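Local coordinates for YokD protein (Bacillus subtilis, PDB 2NYG) that is probably an aminoglycoside N-acetyltransferase, a homodimeric coenzyme A-binding enzyme of prophage origin that may contribute to antibiotic resistance, at residues Gly30-Val35 with Glu63-Met68; Leu34-Leu39 with Ser169-Leu174. All coordinates share one frame; numbering follows the deposited sequence.

Contact 1 (Gly30-Val35 with Glu63-Met68); sequences GMTVLV and EGTIVM
V33 and V67 illustrate how two parallel strands alternate their bonding, with every cross-strand bond of V33 going to the backbone of T65 or V67. V33 N donates to T65 O at 2.9 Å. V33 O then accepts V67 N at 3.0 Å. V35 N continues the series to V67 O at 2.9 Å, while the bond from T65 N to M31 O is less surely placed. Weaker CA-H...O contacts supplement these bonds, as from L34 CA to V67 O at 3.3 Å.

Side chains pair by face. On one face T32 and T65 lie side by side and point the same way. Each OG1 stands beside its own backbone N (chi1 -65° and -55°), and T32 OG1 rests 3.6 Å from T65 CB. The T65 hydroxyl has its polar partner in the backbone N of H141. On the same face L34 crosses V67 at a slant, its CD1 3.5 Å from V67 CG1. V33 CG1 and I66 CG2 meet more loosely on the other face, at 4.2 Å. Just before the strands begin, G30 and G64 lie next to each other.

In this beta-alpha-beta unit, then, the backbone bonds fix the register of two strands that the crossover through helix 48-60 leaves parallel, whereas mostly apolar side chains, with one buried threonine pair, pack on both faces of this largely buried strand pair.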
loop_
_atom_site.group_PDB
_atom_site.type_symbol
_atom_site.label_atom_id
_atom_site.label_comp_id
_atom_site.label_asym_id
_atom_site.label_seq_id
_atom_site.Cartn_x
_atom_site.Cartn_y
_atom_site.Cartn_z
ATOM N N GLY A 30 11.922 5.418 23.105
ATOM C CA GLY A 30 12.360 6.786 22.871
ATOM C C GLY A 30 13.442 6.958 21.828
ATOM O O GLY A 30 13.877 8.062 21.539
ATOM N N MET A 31 13.876 5.849 21.259
ATOM C CA MET A 31 14.906 5.846 20.233
ATOM C C MET A 31 14.320 6.336 18.902
ATOM O O MET A 31 13.192 6.018 18.564
ATOM C CB MET A 31 15.409 4.415 20.080
ATOM C CG MET A 31 16.818 4.259 19.617
ATOM S SD MET A 31 17.268 2.518 19.719
ATOM C CE MET A 31 18.664 2.563 20.888
ATOM N N THR A 32 15.065 7.139 18.158
ATOM C CA THR A 32 14.581 7.581 16.854
ATOM C C THR A 32 15.320 6.688 15.888
ATOM O O THR A 32 16.548 6.635 15.925
ATOM C CB THR A 32 14.938 9.025 16.552
ATOM O OG1 THR A 32 14.259 9.873 17.478
ATOM C CG2 THR A 32 14.497 9.388 15.145
ATOM N N VAL A 33 14.593 5.980 15.033
ATOM C CA VAL A 33 15.255 5.059 14.126
ATOM C C VAL A 33 14.761 5.041 12.683
ATOM O O VAL A 33 13.560 4.991 12.411
ATOM C CB VAL A 33 15.195 3.613 14.718
ATOM C CG1 VAL A 33 13.759 3.188 14.909
ATOM C CG2 VAL A 33 15.937 2.644 13.829
ATOM N N LEU A 34 15.713 5.086 11.761
ATOM C CA LEU A 34 15.414 5.012 10.339
ATOM C C LEU A 34 15.434 3.515 9.995
ATOM O O LEU A 34 16.435 2.827 10.237
ATOM C CB LEU A 34 16.482 5.749 9.530
ATOM C CG LEU A 34 16.261 5.883 8.020
ATOM C CD1 LEU A 34 14.987 6.676 7.748
ATOM C CD2 LEU A 34 17.467 6.567 7.404
ATOM N N VAL A 35 14.330 3.026 9.426
ATOM C CA VAL A 35 14.178 1.612 9.084
ATOM C C VAL A 35 14.150 1.264 7.596
ATOM O O VAL A 35 13.505 1.933 6.789
ATOM C CB VAL A 35 12.873 1.029 9.705
ATOM C CG1 VAL A 35 12.857 -0.485 9.587
ATOM C CG2 VAL A 35 12.759 1.431 11.154
ATOM N N GLU A 63 7.230 7.994 22.655
ATOM C CA GLU A 63 8.314 8.908 23.001
ATOM C C GLU A 63 9.420 8.741 21.958
ATOM O O GLU A 63 10.302 9.592 21.821
ATOM C CB GLU A 63 8.872 8.564 24.384
ATOM C CG GLU A 63 7.851 8.585 25.511
ATOM C CD GLU A 63 7.667 9.967 26.132
ATOM O OE1 GLU A 63 7.511 10.962 25.385
ATOM O OE2 GLU A 63 7.673 10.053 27.379
ATOM N N GLY A 64 9.369 7.616 21.246
ATOM C CA GLY A 64 10.330 7.331 20.198
ATOM C C GLY A 64 9.800 7.840 18.864
ATOM O O GLY A 64 8.671 8.328 18.768
ATOM N N THR A 65 10.612 7.720 17.823
ATOM C CA THR A 65 10.219 8.199 16.505
ATOM C C THR A 65 10.700 7.201 15.461
ATOM O O THR A 65 11.868 6.852 15.458
ATOM C CB THR A 65 10.875 9.600 16.197
ATOM O OG1 THR A 65 10.553 10.546 17.232
ATOM C CG2 THR A 65 10.385 10.148 14.881
ATOM N N ILE A 66 9.808 6.716 14.598
ATOM C CA ILE A 66 10.241 5.809 13.546
ATOM C C ILE A 66 10.093 6.480 12.187
ATOM O O ILE A 66 9.031 6.987 11.830
ATOM C CB ILE A 66 9.488 4.458 13.549
ATOM C CG1 ILE A 66 8.032 4.644 13.208
ATOM C CG2 ILE A 66 9.580 3.816 14.912
ATOM C CD1 ILE A 66 7.256 3.375 13.394
ATOM N N VAL A 67 11.195 6.496 11.446
ATOM C CA VAL A 67 11.239 7.105 10.128
ATOM C C VAL A 67 11.547 6.041 9.076
ATOM O O VAL A 67 12.245 5.058 9.350
ATOM C CB VAL A 67 12.337 8.213 10.052
ATOM C CG1 VAL A 67 12.353 8.837 8.671
ATOM C CG2 VAL A 67 12.096 9.274 11.106
ATOM N N MET A 68 11.014 6.235 7.877
ATOM C CA MET A 68 11.260 5.310 6.796
ATOM C C MET A 68 11.335 6.098 5.520
ATOM O O MET A 68 10.685 7.126 5.382
ATOM C CB MET A 68 10.132 4.287 6.665
ATOM C CG MET A 68 10.017 3.309 7.799
ATOM S SD MET A 68 8.791 2.035 7.468
ATOM C CE MET A 68 8.251 1.613 9.110
#

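Contact 2 (Leu34-Leu39 with Ser169-Leu174); sequences LVHSSL and SYVLLL. With COA (coenzyme A), chain G.
H36 rests against V171 and L173 of the neighbouring strand, and its side chain also reaches coenzyme A. CB lies 3.8 Å from L173 CD2 and 4.0 Å from C6P of the cofactor. The first torsion places CG beside the backbone N (chi1 -56°), and CG still touches the same leucine methyl. CD2 has two neighbours, L173 CD2 at an oblique angle and V171 CG1 in the ring plane at its edge, each 3.7 Å away. NE2, farther along this edge, lies 4.0 Å from V171 CG1.

The backbone of H36 is bonded on both sides of its CA: H36 N donates to L172 O at 3.0 Å, and H36 O accepts L174 N at 2.9 Å. Beyond the strand, the chain leaving the sheet meets the pyrophosphate of coenzyme A, where L39 N donates to O1A at 3.0 Å and S38 OG to O5A in a short bond of imprecise length. L39 also spreads its branches against the adenine, with Q114 and I115 of helix 114-119 touching its side chain.

Strand 245-251 flanks 170-174 on its far side, F250 touching V171 and R248 touching L173, while P69 of strand 65-69 and T182 lie against H36.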
loop_
_atom_site.group_PDB
_atom_site.type_symbol
_atom_site.label_atom_id
_atom_site.label_comp_id
_atom_site.label_asym_id
_atom_site.label_seq_id
_atom_site.Cartn_x
_atom_site.Cartn_y
_atom_site.Cartn_z
ATOM N N LEU A 34 15.713 5.086 11.761
ATOM C CA LEU A 34 15.414 5.012 10.339
ATOM C C LEU A 34 15.434 3.515 9.995
ATOM O O LEU A 34 16.435 2.827 10.237
ATOM C CB LEU A 34 16.482 5.749 9.530
ATOM C CG LEU A 34 16.261 5.883 8.020
ATOM C CD1 LEU A 34 14.987 6.676 7.748
ATOM C CD2 LEU A 34 17.467 6.567 7.404
ATOM N N VAL A 35 14.330 3.026 9.426
ATOM C CA VAL A 35 14.178 1.612 9.084
ATOM C C VAL A 35 14.150 1.264 7.596
ATOM O O VAL A 35 13.505 1.933 6.789
ATOM C CB VAL A 35 12.873 1.029 9.705
ATOM C CG1 VAL A 35 12.857 -0.485 9.587
ATOM C CG2 VAL A 35 12.759 1.431 11.154
ATOM N N HIS A 36 14.839 0.181 7.261
ATOM C CA HIS A 36 14.912 -0.348 5.912
ATOM C C HIS A 36 14.564 -1.818 6.105
ATOM O O HIS A 36 15.326 -2.588 6.686
ATOM C CB HIS A 36 16.315 -0.167 5.390
ATOM C CG HIS A 36 16.785 1.250 5.442
ATOM N ND1 HIS A 36 16.319 2.217 4.579
ATOM C CD2 HIS A 36 17.660 1.870 6.267
ATOM C CE1 HIS A 36 16.887 3.370 4.870
ATOM N NE2 HIS A 36 17.704 3.187 5.890
ATOM N N SER A 37 13.400 -2.209 5.614
ATOM C CA SER A 37 12.932 -3.567 5.825
ATOM C C SER A 37 12.702 -4.461 4.625
ATOM O O SER A 37 12.797 -4.043 3.479
ATOM C CB SER A 37 11.638 -3.507 6.639
ATOM O OG SER A 37 10.779 -2.486 6.147
ATOM N N SER A 38 12.396 -5.711 4.939
ATOM C CA SER A 38 12.075 -6.761 3.986
ATOM C C SER A 38 11.067 -7.617 4.740
ATOM O O SER A 38 11.440 -8.433 5.593
ATOM C CB SER A 38 13.297 -7.614 3.650
ATOM O OG SER A 38 12.910 -8.892 3.155
ATOM N N LEU A 39 9.788 -7.428 4.445
ATOM C CA LEU A 39 8.773 -8.197 5.134
ATOM C C LEU A 39 8.981 -9.707 5.009
ATOM O O LEU A 39 8.809 -10.421 5.987
ATOM C CB LEU A 39 7.373 -7.812 4.638
ATOM C CG LEU A 39 6.222 -8.685 5.169
ATOM C CD1 LEU A 39 6.323 -8.807 6.678
ATOM C CD2 LEU A 39 4.877 -8.095 4.760
ATOM N N SER A 169 20.236 9.334 16.331
ATOM C CA SER A 169 19.359 8.490 15.515
ATOM C C SER A 169 20.027 7.173 15.205
ATOM O O SER A 169 21.248 7.085 15.166
ATOM C CB SER A 169 19.046 9.155 14.182
ATOM O OG SER A 169 18.193 10.263 14.352
ATOM N N TYR A 170 19.241 6.139 14.969
ATOM C CA TYR A 170 19.838 4.867 14.618
ATOM C C TYR A 170 19.248 4.381 13.320
ATOM O O TYR A 170 18.157 4.796 12.931
ATOM C CB TYR A 170 19.601 3.818 15.709
ATOM C CG TYR A 170 20.287 4.131 17.017
ATOM C CD1 TYR A 170 19.785 5.110 17.869
ATOM C CD2 TYR A 170 21.463 3.482 17.381
ATOM C CE1 TYR A 170 20.437 5.438 19.054
ATOM C CE2 TYR A 170 22.128 3.799 18.567
ATOM C CZ TYR A 170 21.607 4.776 19.404
ATOM O OH TYR A 170 22.214 5.049 20.609
ATOM N N VAL A 171 19.988 3.521 12.637
ATOM C CA VAL A 171 19.512 2.930 11.402
ATOM C C VAL A 171 19.188 1.483 11.761
ATOM O O VAL A 171 19.880 0.868 12.564
ATOM C CB VAL A 171 20.591 2.954 10.290
ATOM C CG1 VAL A 171 20.056 2.280 9.033
ATOM C CG2 VAL A 171 20.983 4.366 9.976
ATOM N N LEU A 172 18.113 0.950 11.209
ATOM C CA LEU A 172 17.753 -0.429 11.484
ATOM C C LEU A 172 17.572 -1.142 10.161
ATOM O O LEU A 172 16.674 -0.820 9.393
ATOM C CB LEU A 172 16.452 -0.521 12.286
ATOM C CG LEU A 172 15.852 -1.933 12.355
ATOM C CD1 LEU A 172 16.842 -2.870 13.002
ATOM C CD2 LEU A 172 14.552 -1.929 13.124
ATOM N N LEU A 173 18.447 -2.090 9.877
ATOM C CA LEU A 173 18.326 -2.846 8.657
ATOM C C LEU A 173 17.643 -4.121 9.112
ATOM O O LEU A 173 18.241 -4.972 9.766
ATOM C CB LEU A 173 19.705 -3.133 8.051
ATOM C CG LEU A 173 20.525 -1.898 7.672
ATOM C CD1 LEU A 173 21.872 -2.317 7.133
ATOM C CD2 LEU A 173 19.786 -1.086 6.650
ATOM N N LEU A 174 16.359 -4.216 8.793
ATOM C CA LEU A 174 15.542 -5.365 9.165
ATOM C C LEU A 174 15.417 -6.254 7.938
ATOM O O LEU A 174 14.523 -6.104 7.111
ATOM C CB LEU A 174 14.182 -4.863 9.655
ATOM C CG LEU A 174 13.013 -5.755 10.035
ATOM C CD1 LEU A 174 13.448 -6.994 10.754
ATOM C CD2 LEU A 174 12.100 -4.917 10.903
HETATM N N1A COA G . 5.314 -12.760 6.486
HETATM C C2A COA G . 6.466 -12.766 5.689
HETATM N N3A COA G . 6.363 -12.401 4.362
HETATM C C4A COA G . 5.146 -12.038 3.825
HETATM C C5A COA G . 3.965 -12.012 4.590
HETATM C C6A COA G . 4.054 -12.387 5.941
HETATM N N6A COA G . 2.977 -12.388 6.715
HETATM N N7A COA G . 2.937 -11.613 3.784
HETATM C C8A COA G . 3.452 -11.387 2.539
HETATM N N9A COA G . 4.836 -11.657 2.574
HETATM C C1B COA G . 5.850 -11.584 1.496
HETATM C C2B COA G . 5.337 -11.568 0.027
HETATM O O2B COA G . 4.819 -12.833 -0.439
HETATM C C3B COA G . 6.571 -11.123 -0.736
HETATM O O3B COA G . 7.297 -12.367 -0.982
HETATM P P3B COA G . 7.881 -12.849 -2.430
HETATM O O7A COA G . 7.601 -11.771 -3.507
HETATM O O8A COA G . 7.156 -14.094 -2.883
HETATM O O9A COA G . 9.354 -13.133 -2.277
HETATM C C4B COA G . 7.307 -10.168 0.243
HETATM O O4B COA G . 6.798 -10.502 1.553
HETATM C C5B COA G . 7.055 -8.645 -0.022
HETATM O O5B COA G . 7.822 -7.924 0.989
HETATM P P1A COA G . 8.737 -6.699 0.567
HETATM O O1A COA G . 9.453 -6.134 1.750
HETATM O O2A COA G . 7.894 -5.624 -0.132
HETATM O O3A COA G . 9.675 -7.349 -0.481
HETATM P P2A COA G . 10.939 -8.290 -0.180
HETATM O O4A COA G . 10.702 -9.601 -0.842
HETATM O O5A COA G . 11.204 -8.505 1.307
HETATM O O6A COA G . 12.089 -7.361 -0.865
HETATM C CBP COA G . 13.225 -5.130 -0.471
HETATM C CCP COA G . 13.026 -6.622 -0.072
HETATM C CDP COA G . 12.858 -4.906 -1.959
HETATM C CEP COA G . 12.340 -4.297 0.483
HETATM C CAP COA G . 14.757 -4.806 -0.406
HETATM O OAP COA G . 15.439 -6.033 -0.058
HETATM C C9P COA G . 15.164 -3.715 0.615
HETATM O O9P COA G . 16.024 -4.122 1.590
HETATM N N8P COA G . 14.730 -2.427 0.633
HETATM C C7P COA G . 15.032 -1.516 1.759
HETATM C C6P COA G . 13.889 -0.639 2.290
#

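In the fold
Contacts 1 and 2 use the two edges of a single strand, 32-37, which lies in the middle of the mixed sheet, and their centres are 10 Å apart. Contact 1 pairs it with strand 65-69, reached after a 27-residue crossover that contains helix 48-60; contact 2 pairs it with strand 170-174, whose segment 169-174 is separated from segment 34-39 by 129 residues. L34 and V35 belong to both. A probable hydrogen bond from Y170 N to T32 O, and V33 CG2 packed on L172 CB, join the two directly. With a hydrogen-bonded parallel neighbour on each edge, the strand is an interior one, and its C-terminal end carries the chain into the coenzyme A pocket.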